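Local coordinates for protein homoserine O-acetyltransferase (PDB 3I1I) that probably transfers the acetyl group of acetyl-CoA to the hydroxyl of L-homoserine, a step toward methionine, using an alpha/beta-hydrolase fold, at residues 223-228 with 262-267; 35-40 with 85-90; 163-168 with 304-309. All coordinates share one frame; numbering follows the deposited sequence.

Contact 1 (223-228 with 262-267); sequences ANRMMF and KEINKL
Arg225 reaches from helix 217-228 across Ile264 to Asn265 on helix 259-270, and it makes two quite different touches on the way. Its aliphatic part meets the beta-branch of Ile264, with CD 3.7 Å from Ile264 CG2, the two side chains crossing at about a right angle. The chain then bends at CG-CD (chi3 62°), which turns the guanidinium toward the amide of Asn265. There Arg225 NH2 lies 2.9 Å from Asn265 OD1, but the angle is too poor for a hydrogen bond, and the guanidinium and amide planes are 35° apart. Both polar ends are engaged by a second subunit instead: Arg225 forms a salt bridge with Glu198 and a hydrogen bond with Asn195 of that chain, while Asn265 OD1 accepts a hydrogen bond from Gln194 of the same chain.

One turn after Arg225, Phe228 adds the apolar half. Its CG stands anti to the backbone N, sending the ring toward helix 259-270, where CZ approaches Leu267 CD1 at 4.0 Å and CD2 lies 4.3 Å from Ile264 CG2. Both methyls come obliquely to the ring. Ile264 CG2 thus sits between the arginine stem and the aromatic ring, a place suited to a compact branched residue.

The short helix segments cross at 112° with their axes 10.4 Å apart, a gap spanned mainly by the long side chains of Arg225 and Phe228. Apolar groups join the two helices, Ile264 also touching Val190 of the second subunit, and the polar ends bond across the subunit interface.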
ATOM      1  N   ALA A 223       1.870  -4.568   4.311  1.00 24.73           N
ATOM      2  CA  ALA A 223       0.605  -5.290   4.129  1.00 24.53           C
ATOM      3  C   ALA A 223      -0.309  -5.111   5.337  1.00 24.21           C
ATOM      4  O   ALA A 223      -1.479  -4.841   5.191  1.00 24.95           O
ATOM      5  CB  ALA A 223       0.849  -6.807   3.814  1.00 23.57           C
ATOM      6  N   ASN A 224       0.248  -5.228   6.531  1.00 24.81           N
ATOM      7  CA  ASN A 224      -0.518  -5.140   7.769  1.00 24.65           C
ATOM      8  C   ASN A 224      -0.999  -3.716   8.034  1.00 24.74           C
ATOM      9  O   ASN A 224      -2.116  -3.502   8.491  1.00 25.19           O
ATOM     10  CB  ASN A 224       0.350  -5.596   8.933  1.00 24.93           C
ATOM     11  CG  ASN A 224      -0.432  -5.696  10.247  1.00 26.73           C
ATOM     12  OD1 ASN A 224      -1.384  -6.454  10.354  1.00 31.60           O
ATOM     13  ND2 ASN A 224      -0.016  -4.941  11.240  1.00 28.45           N
ATOM     14  N   ARG A 225      -0.155  -2.738   7.743  1.00 24.07           N
ATOM     15  CA  ARG A 225      -0.544  -1.359   7.950  1.00 24.64           C
ATOM     16  C   ARG A 225      -1.722  -0.947   7.038  1.00 24.03           C
ATOM     17  O   ARG A 225      -2.634  -0.274   7.488  1.00 23.27           O
ATOM     18  CB  ARG A 225       0.652  -0.413   7.808  1.00 24.68           C
ATOM     19  CG  ARG A 225       0.344   0.979   8.255  1.00 26.56           C
ATOM     20  CD  ARG A 225       1.564   1.777   8.641  1.00 26.55           C
ATOM     21  NE  ARG A 225       2.402   1.908   7.494  1.00 29.65           N
ATOM     22  CZ  ARG A 225       3.686   1.576   7.430  1.00 33.45           C
ATOM     23  NH1 ARG A 225       4.306   1.702   6.276  1.00 36.16           N
ATOM     24  NH2 ARG A 225       4.357   1.126   8.476  1.00 35.47           N
HETATM   25  N   MSE A 226      -1.736  -1.402   5.798  1.00 25.14           N
HETATM   26  CA  MSE A 226      -2.874  -1.135   4.884  1.00 25.81           C
HETATM   27  C   MSE A 226      -4.175  -1.667   5.431  1.00 25.48           C
HETATM   28  O   MSE A 226      -5.179  -1.008   5.341  1.00 25.48           O
HETATM   29  CB  MSE A 226      -2.666  -1.777   3.511  1.00 26.16           C
HETATM   30  CG  MSE A 226      -1.513  -1.181   2.712  1.00 28.95           C
HETATM   31 SE   MSE A 226      -1.051  -2.427   1.307  0.65 34.11          SE
HETATM   32  CE  MSE A 226       0.519  -1.548   0.642  1.00 30.92           C
HETATM   33  N   MSE A 227      -4.182  -2.862   5.995  1.00 25.41           N
HETATM   34  CA  MSE A 227      -5.421  -3.375   6.582  0.70 26.20           C
HETATM   35  C   MSE A 227      -5.807  -2.547   7.829  1.00 25.29           C
HETATM   36  O   MSE A 227      -6.964  -2.128   7.978  1.00 24.62           O
HETATM   37  CB  MSE A 227      -5.277  -4.853   6.938  0.70 26.94           C
HETATM   38  CG  MSE A 227      -6.578  -5.587   7.046  0.70 30.72           C
HETATM   39 SE   MSE A 227      -6.301  -7.529   7.241  0.45 40.15          SE
HETATM   40  CE  MSE A 227      -5.620  -7.517   9.054  0.70 33.44           C
ATOM     41  N   PHE A 228      -4.837  -2.311   8.707  1.00 23.99           N
ATOM     42  CA  PHE A 228      -5.077  -1.571   9.946  1.00 23.32           C
ATOM     43  C   PHE A 228      -5.658  -0.177   9.682  1.00 22.43           C
ATOM     44  O   PHE A 228      -6.567   0.267  10.358  1.00 21.45           O
ATOM     45  CB  PHE A 228      -3.743  -1.443  10.725  1.00 23.78           C
ATOM     46  CG  PHE A 228      -3.876  -0.679  11.991  1.00 23.50           C
ATOM     47  CD1 PHE A 228      -4.370  -1.307  13.133  1.00 25.71           C
ATOM     48  CD2 PHE A 228      -3.580   0.663  12.038  1.00 23.41           C
ATOM     49  CE1 PHE A 228      -4.557  -0.593  14.330  1.00 26.64           C
ATOM     50  CE2 PHE A 228      -3.747   1.414  13.249  1.00 25.88           C
ATOM     51  CZ  PHE A 228      -4.230   0.774  14.395  1.00 25.75           C
ATOM     52  N   LYS A 262       5.230   6.850  14.006  1.00 23.56           N
ATOM     53  CA  LYS A 262       5.898   6.031  15.015  1.00 23.44           C
ATOM     54  C   LYS A 262       4.936   5.164  15.819  1.00 22.85           C
ATOM     55  O   LYS A 262       5.172   3.970  15.965  1.00 21.71           O
ATOM     56  CB  LYS A 262       6.681   6.900  15.987  1.00 23.74           C
ATOM     57  CG  LYS A 262       8.005   7.368  15.428  1.00 25.30           C
ATOM     58  CD  LYS A 262       8.696   8.365  16.322  1.00 23.74           C
ATOM     59  CE  LYS A 262       9.906   8.929  15.595  1.00 25.88           C
ATOM     60  NZ  LYS A 262      10.521  10.088  16.365  1.00 27.78           N
ATOM     61  N   GLU A 263       3.876   5.760  16.352  1.00 23.15           N
ATOM     62  CA  GLU A 263       2.872   4.986  17.097  1.00 24.34           C
ATOM     63  C   GLU A 263       2.319   3.862  16.199  1.00 23.79           C
ATOM     64  O   GLU A 263       2.408   2.701  16.543  1.00 24.10           O
ATOM     65  CB  GLU A 263       1.764   5.879  17.650  1.00 24.82           C
ATOM     66  CG  GLU A 263       2.306   6.922  18.633  1.00 29.40           C
ATOM     67  CD  GLU A 263       1.496   8.261  18.753  1.00 36.20           C
ATOM     68  OE1 GLU A 263       1.850   9.031  19.691  1.00 39.11           O
ATOM     69  OE2 GLU A 263       0.547   8.561  17.958  1.00 37.26           O
ATOM     70  N   ILE A 264       1.851   4.203  15.007  1.00 23.64           N
ATOM     71  CA  ILE A 264       1.275   3.203  14.116  1.00 22.92           C
ATOM     72  C   ILE A 264       2.299   2.164  13.662  1.00 22.86           C
ATOM     73  O   ILE A 264       1.972   0.995  13.611  1.00 23.23           O
ATOM     74  CB  ILE A 264       0.528   3.850  12.930  1.00 22.47           C
ATOM     75  CG1 ILE A 264      -0.693   4.614  13.458  1.00 21.72           C
ATOM     76  CG2 ILE A 264       0.121   2.811  11.898  1.00 20.86           C
ATOM     77  CD1 ILE A 264      -1.218   5.723  12.562  1.00 20.38           C
ATOM     78  N   ASN A 265       3.532   2.557  13.388  1.00 23.82           N
ATOM     79  CA  ASN A 265       4.571   1.572  13.076  1.00 24.72           C
ATOM     80  C   ASN A 265       4.734   0.555  14.202  1.00 26.18           C
ATOM     81  O   ASN A 265       4.821  -0.657  13.960  1.00 25.97           O
ATOM     82  CB  ASN A 265       5.922   2.217  12.869  1.00 24.57           C
ATOM     83  CG  ASN A 265       6.101   2.787  11.486  1.00 26.78           C
ATOM     84  OD1 ASN A 265       5.185   2.767  10.657  1.00 30.55           O
ATOM     85  ND2 ASN A 265       7.278   3.354  11.242  1.00 23.93           N
ATOM     86  N   LYS A 266       4.762   1.054  15.433  1.00 27.05           N
ATOM     87  CA  LYS A 266       4.939   0.186  16.584  1.00 28.72           C
ATOM     88  C   LYS A 266       3.819  -0.856  16.668  1.00 28.05           C
ATOM     89  O   LYS A 266       4.104  -2.045  16.824  1.00 27.25           O
ATOM     90  CB  LYS A 266       5.000   1.003  17.868  1.00 29.60           C
ATOM     91  CG  LYS A 266       5.633   0.282  19.020  1.00 34.56           C
ATOM     92  CD  LYS A 266       6.161   1.302  20.098  1.00 41.54           C
ATOM     93  CE  LYS A 266       5.409   1.231  21.456  1.00 44.87           C
ATOM     94  NZ  LYS A 266       6.243   0.568  22.565  1.00 49.82           N
ATOM     95  N   LEU A 267       2.570  -0.408  16.549  1.00 27.36           N
ATOM     96  CA  LEU A 267       1.432  -1.321  16.622  1.00 28.11           C
ATOM     97  C   LEU A 267       1.487  -2.353  15.499  1.00 27.82           C
ATOM     98  O   LEU A 267       1.242  -3.512  15.718  1.00 28.14           O
ATOM     99  CB  LEU A 267       0.099  -0.575  16.498  1.00 28.45           C
ATOM    100  CG  LEU A 267      -0.278   0.367  17.634  1.00 30.90           C
ATOM    101  CD1 LEU A 267      -1.486   1.260  17.245  1.00 30.88           C
ATOM    102  CD2 LEU A 267      -0.551  -0.453  18.902  1.00 30.31           C
TER

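Contact 2 (35-40 with 85-90); sequences GTLNRE and QYFVIC
The Phe87 ring carries Leu37 over one face and meets the backbone of Gly35 at its edge. Leu37 CB stands 4.1 Å from the ring centroid and only 16° off the normal, a CH-pi contact. Leu37 has CG anti to its own nitrogen (chi1 -168°), which sends the branch outward past the rim, where CD1 comes within 3.5 Å of Phe87 CD2. Near the ring plane, Gly35 O is 3.5 Å from Phe87 CD1, where the slightly positive ring hydrogens face a carbonyl oxygen. The other ring, that of Tyr86, has Gln85 CB on one face and meets the ring of His149.

Gly35 passes very close to the strand: its CA is 3.7 Å from Tyr86 O. Glycine, with no side chain, suits so close a pass, and its positive phi of 74° is also easiest for this residue.

Asn43 bridges the two segments: its ND2 bonds Thr36 O and Gln85 O, and its OD1 takes Asn38 N. Leu37 and Phe87 also pack on Ser297 of the third subunit. The contact therefore packs the loop leaving strand 24-34 against the start of strand 87-91, an inner strand of the central sheet, chiefly by an aromatic-aliphatic pair, with a neighbouring amide supplying directional bonds.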
ATOM      1  N   GLY A  35     -19.827 -25.637  25.575  1.00 24.85           N
ATOM      2  CA  GLY A  35     -21.167 -26.164  25.861  1.00 24.62           C
ATOM      3  C   GLY A  35     -21.315 -27.652  25.556  1.00 24.72           C
ATOM      4  O   GLY A  35     -20.332 -28.359  25.341  1.00 24.24           O
ATOM      5  N   THR A  36     -22.565 -28.101  25.510  1.00 24.95           N
ATOM      6  CA  THR A  36     -22.899 -29.506  25.446  1.00 25.28           C
ATOM      7  C   THR A  36     -23.861 -29.800  24.307  1.00 25.46           C
ATOM      8  O   THR A  36     -24.918 -29.169  24.176  1.00 25.29           O
ATOM      9  CB  THR A  36     -23.566 -29.941  26.783  1.00 25.86           C
ATOM     10  OG1 THR A  36     -22.732 -29.539  27.861  1.00 27.24           O
ATOM     11  CG2 THR A  36     -23.781 -31.456  26.882  1.00 23.49           C
ATOM     12  N   LEU A  37     -23.514 -30.793  23.505  1.00 25.64           N
ATOM     13  CA  LEU A  37     -24.371 -31.227  22.424  1.00 26.26           C
ATOM     14  C   LEU A  37     -25.615 -31.905  23.010  1.00 27.29           C
ATOM     15  O   LEU A  37     -25.502 -32.737  23.869  1.00 27.45           O
ATOM     16  CB  LEU A  37     -23.572 -32.192  21.573  1.00 26.24           C
ATOM     17  CG  LEU A  37     -24.091 -32.629  20.202  1.00 26.09           C
ATOM     18  CD1 LEU A  37     -24.277 -31.406  19.268  1.00 20.20           C
ATOM     19  CD2 LEU A  37     -23.116 -33.681  19.648  1.00 19.78           C
ATOM     20  N   ASN A  38     -26.809 -31.526  22.584  1.00 28.70           N
ATOM     21  CA  ASN A  38     -28.029 -32.144  23.122  1.00 29.17           C
ATOM     22  C   ASN A  38     -28.323 -33.496  22.411  1.00 30.42           C
ATOM     23  O   ASN A  38     -27.654 -33.844  21.430  1.00 30.90           O
ATOM     24  CB  ASN A  38     -29.195 -31.144  23.087  1.00 28.31           C
ATOM     25  CG  ASN A  38     -29.729 -30.907  21.707  1.00 28.52           C
ATOM     26  OD1 ASN A  38     -29.332 -31.565  20.744  1.00 29.47           O
ATOM     27  ND2 ASN A  38     -30.649 -29.961  21.593  1.00 27.25           N
ATOM     28  N   ARG A  39     -29.299 -34.263  22.890  1.00 31.60           N
ATOM     29  CA  ARG A  39     -29.488 -35.644  22.406  0.50 32.25           C
ATOM     30  C   ARG A  39     -29.866 -35.639  20.944  1.00 32.20           C
ATOM     31  O   ARG A  39     -29.415 -36.484  20.181  1.00 31.83           O
ATOM     32  CB  ARG A  39     -30.574 -36.398  23.197  0.50 32.93           C
ATOM     33  CG  ARG A  39     -30.768 -37.898  22.784  0.50 34.97           C
ATOM     34  CD  ARG A  39     -30.343 -38.885  23.891  0.50 37.61           C
ATOM     35  NE  ARG A  39     -29.367 -38.298  24.817  0.50 39.63           N
ATOM     36  CZ  ARG A  39     -29.695 -37.629  25.922  0.50 40.31           C
ATOM     37  NH1 ARG A  39     -30.970 -37.460  26.245  0.50 41.01           N
ATOM     38  NH2 ARG A  39     -28.750 -37.120  26.700  0.50 40.04           N
ATOM     39  N   GLU A  40     -30.664 -34.658  20.555  1.00 32.20           N
ATOM     40  CA  GLU A  40     -31.123 -34.540  19.199  1.00 32.45           C
ATOM     41  C   GLU A  40     -30.047 -33.890  18.297  1.00 31.32           C
ATOM     42  O   GLU A  40     -30.187 -33.892  17.071  1.00 30.79           O
ATOM     43  CB  GLU A  40     -32.425 -33.730  19.162  1.00 33.61           C
ATOM     44  CG  GLU A  40     -33.432 -33.986  20.355  1.00 38.97           C
ATOM     45  CD  GLU A  40     -33.176 -33.056  21.612  1.00 45.48           C
ATOM     46  OE1 GLU A  40     -32.117 -33.196  22.292  1.00 47.54           O
ATOM     47  OE2 GLU A  40     -34.031 -32.181  21.922  1.00 49.84           O
ATOM     48  N   GLN A  85     -26.971 -23.454  26.672  1.00 31.51           N
ATOM     49  CA  GLN A  85     -28.035 -23.890  25.772  1.00 31.26           C
ATOM     50  C   GLN A  85     -27.538 -24.426  24.450  1.00 29.74           C
ATOM     51  O   GLN A  85     -28.132 -25.339  23.891  1.00 30.74           O
ATOM     52  CB  GLN A  85     -28.885 -22.696  25.502  1.00 32.46           C
ATOM     53  CG  GLN A  85     -30.236 -23.038  25.039  1.00 37.26           C
ATOM     54  CD  GLN A  85     -31.083 -21.802  24.915  1.00 42.11           C
ATOM     55  OE1 GLN A  85     -30.976 -20.863  25.735  1.00 42.96           O
ATOM     56  NE2 GLN A  85     -31.942 -21.783  23.885  1.00 45.09           N
ATOM     57  N   TYR A  86     -26.440 -23.876  23.944  1.00 27.86           N
ATOM     58  CA  TYR A  86     -25.941 -24.252  22.627  1.00 26.39           C
ATOM     59  C   TYR A  86     -24.583 -24.964  22.706  1.00 26.06           C
ATOM     60  O   TYR A  86     -23.771 -24.736  23.617  1.00 24.98           O
ATOM     61  CB  TYR A  86     -25.831 -23.009  21.735  1.00 25.74           C
ATOM     62  CG  TYR A  86     -27.167 -22.394  21.425  1.00 24.76           C
ATOM     63  CD1 TYR A  86     -28.074 -23.081  20.675  1.00 24.54           C
ATOM     64  CD2 TYR A  86     -27.523 -21.127  21.892  1.00 25.38           C
ATOM     65  CE1 TYR A  86     -29.303 -22.572  20.388  1.00 26.90           C
ATOM     66  CE2 TYR A  86     -28.777 -20.590  21.604  1.00 26.72           C
ATOM     67  CZ  TYR A  86     -29.659 -21.327  20.843  1.00 28.65           C
ATOM     68  OH  TYR A  86     -30.919 -20.876  20.506  1.00 32.68           O
ATOM     69  N   PHE A  87     -24.348 -25.829  21.728  1.00 24.98           N
ATOM     70  CA  PHE A  87     -23.050 -26.443  21.554  1.00 24.15           C
ATOM     71  C   PHE A  87     -22.369 -25.620  20.466  1.00 23.84           C
ATOM     72  O   PHE A  87     -22.819 -25.617  19.319  1.00 24.33           O
ATOM     73  CB  PHE A  87     -23.237 -27.893  21.119  1.00 23.88           C
ATOM     74  CG  PHE A  87     -21.964 -28.622  20.898  1.00 23.40           C
ATOM     75  CD1 PHE A  87     -21.087 -28.824  21.949  1.00 24.58           C
ATOM     76  CD2 PHE A  87     -21.641 -29.099  19.662  1.00 22.44           C
ATOM     77  CE1 PHE A  87     -19.909 -29.492  21.768  1.00 24.50           C
ATOM     78  CE2 PHE A  87     -20.451 -29.785  19.459  1.00 23.96           C
ATOM     79  CZ  PHE A  87     -19.582 -29.982  20.520  1.00 24.93           C
ATOM     80  N   VAL A  88     -21.290 -24.927  20.807  1.00 23.29           N
ATOM     81  CA  VAL A  88     -20.665 -23.982  19.885  1.00 22.73           C
ATOM     82  C   VAL A  88     -19.344 -24.525  19.373  1.00 22.93           C
ATOM     83  O   VAL A  88     -18.545 -25.006  20.166  1.00 22.94           O
ATOM     84  CB  VAL A  88     -20.433 -22.626  20.583  1.00 23.29           C
ATOM     85  CG1 VAL A  88     -19.694 -21.627  19.649  1.00 21.02           C
ATOM     86  CG2 VAL A  88     -21.753 -22.056  21.103  1.00 21.07           C
ATOM     87  N   ILE A  89     -19.125 -24.473  18.049  1.00 22.55           N
ATOM     88  CA  ILE A  89     -17.883 -24.956  17.438  1.00 22.68           C
ATOM     89  C   ILE A  89     -17.189 -23.826  16.675  1.00 23.04           C
ATOM     90  O   ILE A  89     -17.832 -22.970  16.076  1.00 22.24           O
ATOM     91  CB  ILE A  89     -18.143 -26.077  16.385  1.00 23.46           C
ATOM     92  CG1 ILE A  89     -19.057 -27.159  16.956  1.00 23.77           C
ATOM     93  CG2 ILE A  89     -16.790 -26.665  15.840  1.00 21.66           C
ATOM     94  CD1 ILE A  89     -19.579 -28.181  15.899  1.00 23.82           C
ATOM     95  N   CYS A  90     -15.866 -23.844  16.677  1.00 23.89           N
ATOM     96  CA  CYS A  90     -15.091 -22.918  15.882  1.00 24.05           C
ATOM     97  C   CYS A  90     -13.838 -23.614  15.438  1.00 23.63           C
ATOM     98  O   CYS A  90     -13.241 -24.336  16.212  1.00 24.33           O
ATOM     99  CB  CYS A  90     -14.739 -21.717  16.744  1.00 24.85           C
ATOM    100  SG  CYS A  90     -13.970 -20.377  15.791  1.00 26.25           S
TER

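Contact 3 (163-168 with 304-309); sequences QWAVHY and SNVEAN
Ala165 meets Val306 near the C-terminal end of helix 156-167, and both its methyl and its carbonyl take part. Ala165 CB is 4.2 Å from Val306 CG2, while Ala165 O lies 3.7 Å from Val306 CA. An alanine suits this position because its small side chain lets the valine come close to the helix backbone. The same oxygen accepts a hydrogen bond from a water at 2.8 Å, and that water in turn accepts one from Glu307 N at 2.9 Å. A carbonyl in the last turn of the helix and an amide of the loop are thereby joined through one solvent molecule.

Val166 follows. Its CG2 points opposite the carbonyl carbon and meets Val306 CG2 at 3.9 Å. Val306 also has its CG1 anti to the backbone N (chi1 171°), which puts CG2 on the side facing Val166. In an alpha/beta hydrolase the helix after the nucleophile elbow packs against the central sheet, and helix 156-167 follows the elbow-like turn around Ser155. Here its far end is covered by the loop that leads from helix 299-304 into strand 309-313 of that sheet. Val166 O, beyond the methyl contact, has Asn305 CB 3.7 Å away, while the asparagine amide turns back to make a weak hydrogen bond with Ala302 O.

His167 ends the helix, and Tyr168, the first residue to depart from helical angles, still bonds through its N to Trp164 O at 2.8 Å. The Tyr168 hydroxyl is hydrogen-bonded to Arg134 on helix 129-142.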
ATOM      1  N   GLN A 163     -21.029 -18.781   2.608  1.00 18.44           N
ATOM      2  CA  GLN A 163     -20.809 -19.934   1.732  1.00 19.37           C
ATOM      3  C   GLN A 163     -21.577 -21.171   2.248  1.00 19.63           C
ATOM      4  O   GLN A 163     -22.200 -21.892   1.475  1.00 20.30           O
ATOM      5  CB  GLN A 163     -19.315 -20.199   1.580  1.00 19.78           C
ATOM      6  CG  GLN A 163     -18.572 -19.137   0.762  1.00 20.26           C
ATOM      7  CD  GLN A 163     -18.903 -19.214  -0.727  1.00 23.57           C
ATOM      8  OE1 GLN A 163     -19.913 -19.803  -1.125  1.00 24.11           O
ATOM      9  NE2 GLN A 163     -18.044 -18.622  -1.561  1.00 23.98           N
ATOM     10  N   TRP A 164     -21.630 -21.347   3.555  1.00 19.85           N
ATOM     11  CA  TRP A 164     -22.517 -22.352   4.157  1.00 20.60           C
ATOM     12  C   TRP A 164     -23.995 -22.184   3.777  1.00 20.35           C
ATOM     13  O   TRP A 164     -24.666 -23.140   3.375  1.00 19.57           O
ATOM     14  CB  TRP A 164     -22.445 -22.281   5.688  1.00 20.97           C
ATOM     15  CG  TRP A 164     -21.444 -23.154   6.280  1.00 20.76           C
ATOM     16  CD1 TRP A 164     -20.176 -22.833   6.559  1.00 19.72           C
ATOM     17  CD2 TRP A 164     -21.629 -24.512   6.706  1.00 19.93           C
ATOM     18  NE1 TRP A 164     -19.547 -23.890   7.139  1.00 21.50           N
ATOM     19  CE2 TRP A 164     -20.417 -24.943   7.224  1.00 19.73           C
ATOM     20  CE3 TRP A 164     -22.699 -25.396   6.678  1.00 19.19           C
ATOM     21  CZ2 TRP A 164     -20.236 -26.217   7.737  1.00 21.69           C
ATOM     22  CZ3 TRP A 164     -22.518 -26.669   7.196  1.00 19.83           C
ATOM     23  CH2 TRP A 164     -21.303 -27.071   7.694  1.00 20.49           C
ATOM     24  N   ALA A 165     -24.498 -20.965   3.942  1.00 19.98           N
ATOM     25  CA  ALA A 165     -25.896 -20.680   3.647  1.00 19.87           C
ATOM     26  C   ALA A 165     -26.235 -20.940   2.158  1.00 19.84           C
ATOM     27  O   ALA A 165     -27.297 -21.488   1.826  1.00 20.06           O
ATOM     28  CB  ALA A 165     -26.243 -19.253   4.044  1.00 19.10           C
ATOM     29  N   VAL A 166     -25.326 -20.575   1.275  1.00 19.67           N
ATOM     30  CA  VAL A 166     -25.525 -20.809  -0.156  1.00 20.13           C
ATOM     31  C   VAL A 166     -25.396 -22.313  -0.494  1.00 21.09           C
ATOM     32  O   VAL A 166     -26.270 -22.879  -1.117  1.00 21.31           O
ATOM     33  CB  VAL A 166     -24.528 -19.969  -1.007  1.00 19.23           C
ATOM     34  CG1 VAL A 166     -24.528 -20.414  -2.455  1.00 17.93           C
ATOM     35  CG2 VAL A 166     -24.877 -18.492  -0.882  1.00 17.43           C
ATOM     36  N   HIS A 167     -24.328 -22.958  -0.043  1.00 21.87           N
ATOM     37  CA  HIS A 167     -24.022 -24.287  -0.531  1.00 22.22           C
ATOM     38  C   HIS A 167     -24.506 -25.447   0.296  1.00 22.83           C
ATOM     39  O   HIS A 167     -24.494 -26.548  -0.200  1.00 23.01           O
ATOM     40  CB  HIS A 167     -22.542 -24.398  -0.812  1.00 22.21           C
ATOM     41  CG  HIS A 167     -22.110 -23.558  -1.963  1.00 23.96           C
ATOM     42  ND1 HIS A 167     -22.069 -24.033  -3.261  1.00 25.29           N
ATOM     43  CD2 HIS A 167     -21.772 -22.245  -2.030  1.00 24.77           C
ATOM     44  CE1 HIS A 167     -21.674 -23.059  -4.071  1.00 24.94           C
ATOM     45  NE2 HIS A 167     -21.499 -21.961  -3.353  1.00 24.62           N
ATOM     46  N   TYR A 168     -24.967 -25.226   1.529  1.00 23.65           N
ATOM     47  CA  TYR A 168     -25.515 -26.302   2.316  1.00 24.05           C
ATOM     48  C   TYR A 168     -26.850 -25.896   2.853  1.00 26.08           C
ATOM     49  O   TYR A 168     -27.084 -25.875   4.064  1.00 26.76           O
ATOM     50  CB  TYR A 168     -24.555 -26.683   3.441  1.00 24.64           C
ATOM     51  CG  TYR A 168     -23.280 -27.265   2.929  1.00 22.11           C
ATOM     52  CD1 TYR A 168     -23.254 -28.534   2.361  1.00 21.69           C
ATOM     53  CD2 TYR A 168     -22.119 -26.544   2.963  1.00 24.52           C
ATOM     54  CE1 TYR A 168     -22.071 -29.078   1.848  1.00 22.14           C
ATOM     55  CE2 TYR A 168     -20.899 -27.075   2.464  1.00 25.78           C
ATOM     56  CZ  TYR A 168     -20.884 -28.327   1.917  1.00 23.70           C
ATOM     57  OH  TYR A 168     -19.697 -28.827   1.465  1.00 27.58           O
ATOM     58  N   SER A 304     -30.802 -17.424  -4.416  1.00 18.37           N
ATOM     59  CA  SER A 304     -31.992 -18.272  -4.567  1.00 18.00           C
ATOM     60  C   SER A 304     -31.893 -19.583  -3.763  1.00 17.95           C
ATOM     61  O   SER A 304     -32.887 -20.144  -3.341  1.00 16.51           O
ATOM     62  CB  SER A 304     -32.236 -18.577  -6.065  1.00 18.24           C
ATOM     63  OG  SER A 304     -31.259 -19.495  -6.575  1.00 17.86           O
ATOM     64  N   ASN A 305     -30.680 -20.078  -3.579  1.00 18.90           N
ATOM     65  CA  ASN A 305     -30.474 -21.352  -2.892  1.00 18.95           C
ATOM     66  C   ASN A 305     -30.573 -21.240  -1.353  1.00 19.23           C
ATOM     67  O   ASN A 305     -30.817 -22.231  -0.676  1.00 19.76           O
ATOM     68  CB  ASN A 305     -29.097 -21.908  -3.257  1.00 18.85           C
ATOM     69  CG  ASN A 305     -28.972 -22.276  -4.727  1.00 18.76           C
ATOM     70  OD1 ASN A 305     -29.428 -23.335  -5.126  1.00 19.57           O
ATOM     71  ND2 ASN A 305     -28.315 -21.424  -5.529  1.00 14.83           N
ATOM     72  N   VAL A 306     -30.338 -20.053  -0.808  1.00 19.06           N
ATOM     73  CA  VAL A 306     -30.362 -19.853   0.631  1.00 19.04           C
ATOM     74  C   VAL A 306     -31.767 -20.134   1.170  1.00 19.84           C
ATOM     75  O   VAL A 306     -32.734 -19.634   0.638  1.00 19.96           O
ATOM     76  CB  VAL A 306     -29.928 -18.410   1.012  1.00 19.64           C
ATOM     77  CG1 VAL A 306     -30.158 -18.116   2.488  1.00 15.80           C
ATOM     78  CG2 VAL A 306     -28.428 -18.180   0.599  1.00 17.57           C
ATOM     79  N   GLU A 307     -31.860 -20.960   2.212  1.00 20.13           N
ATOM     80  CA  GLU A 307     -33.144 -21.204   2.891  1.00 20.67           C
ATOM     81  C   GLU A 307     -33.072 -20.849   4.392  1.00 19.81           C
ATOM     82  O   GLU A 307     -34.071 -20.921   5.079  1.00 19.55           O
ATOM     83  CB  GLU A 307     -33.617 -22.656   2.695  1.00 20.35           C
ATOM     84  CG  GLU A 307     -33.693 -23.132   1.205  1.00 22.56           C
ATOM     85  CD  GLU A 307     -34.691 -22.326   0.307  1.00 25.43           C
ATOM     86  OE1 GLU A 307     -35.648 -21.779   0.850  1.00 23.89           O
ATOM     87  OE2 GLU A 307     -34.536 -22.264  -0.954  1.00 27.76           O
ATOM     88  N   ALA A 308     -31.903 -20.454   4.883  1.00 19.47           N
ATOM     89  CA  ALA A 308     -31.745 -20.043   6.285  1.00 19.37           C
ATOM     90  C   ALA A 308     -32.480 -18.722   6.520  1.00 19.58           C
ATOM     91  O   ALA A 308     -32.657 -17.932   5.599  1.00 19.03           O
ATOM     92  CB  ALA A 308     -30.293 -19.874   6.613  1.00 18.69           C
ATOM     93  N   ASN A 309     -32.911 -18.488   7.751  1.00 19.90           N
ATOM     94  CA  ASN A 309     -33.267 -17.136   8.192  1.00 19.95           C
ATOM     95  C   ASN A 309     -31.968 -16.377   8.162  1.00 19.46           C
ATOM     96  O   ASN A 309     -30.993 -16.893   8.675  1.00 20.30           O
ATOM     97  CB  ASN A 309     -33.784 -17.148   9.646  1.00 20.15           C
ATOM     98  CG  ASN A 309     -35.235 -17.586   9.777  1.00 20.50           C
ATOM     99  OD1 ASN A 309     -35.830 -18.097   8.856  1.00 23.06           O
ATOM    100  ND2 ASN A 309     -35.807 -17.366  10.950  1.00 26.60           N
TER
HETATM  101  O   HOH W   1     -29.392 -21.540   3.644  1.00 22.83           O

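Contact 2 closes first along the chain; contact 3 then opens, and contact 1 is nested inside the long loop that contact 3 closes. Contacts 2 and 3 both adjoin the central mixed sheet, one through strand 87-91 and the other through the approach to strand 309-313, with centres 22 Å apart. Contact 1 joins two helices of the segment inserted between strands 174-178 and 309-313, and lies on the opposite side of the chain's centre, its centre 39 Å from contact 2 and 36 Å from contact 3. The alpha/beta-hydrolase-fold core thus carries contacts 2 and 3. In the tetrameric assembly contact 1 faces the second subunit, contact 2 touches the third, and contact 3 stays within its chain.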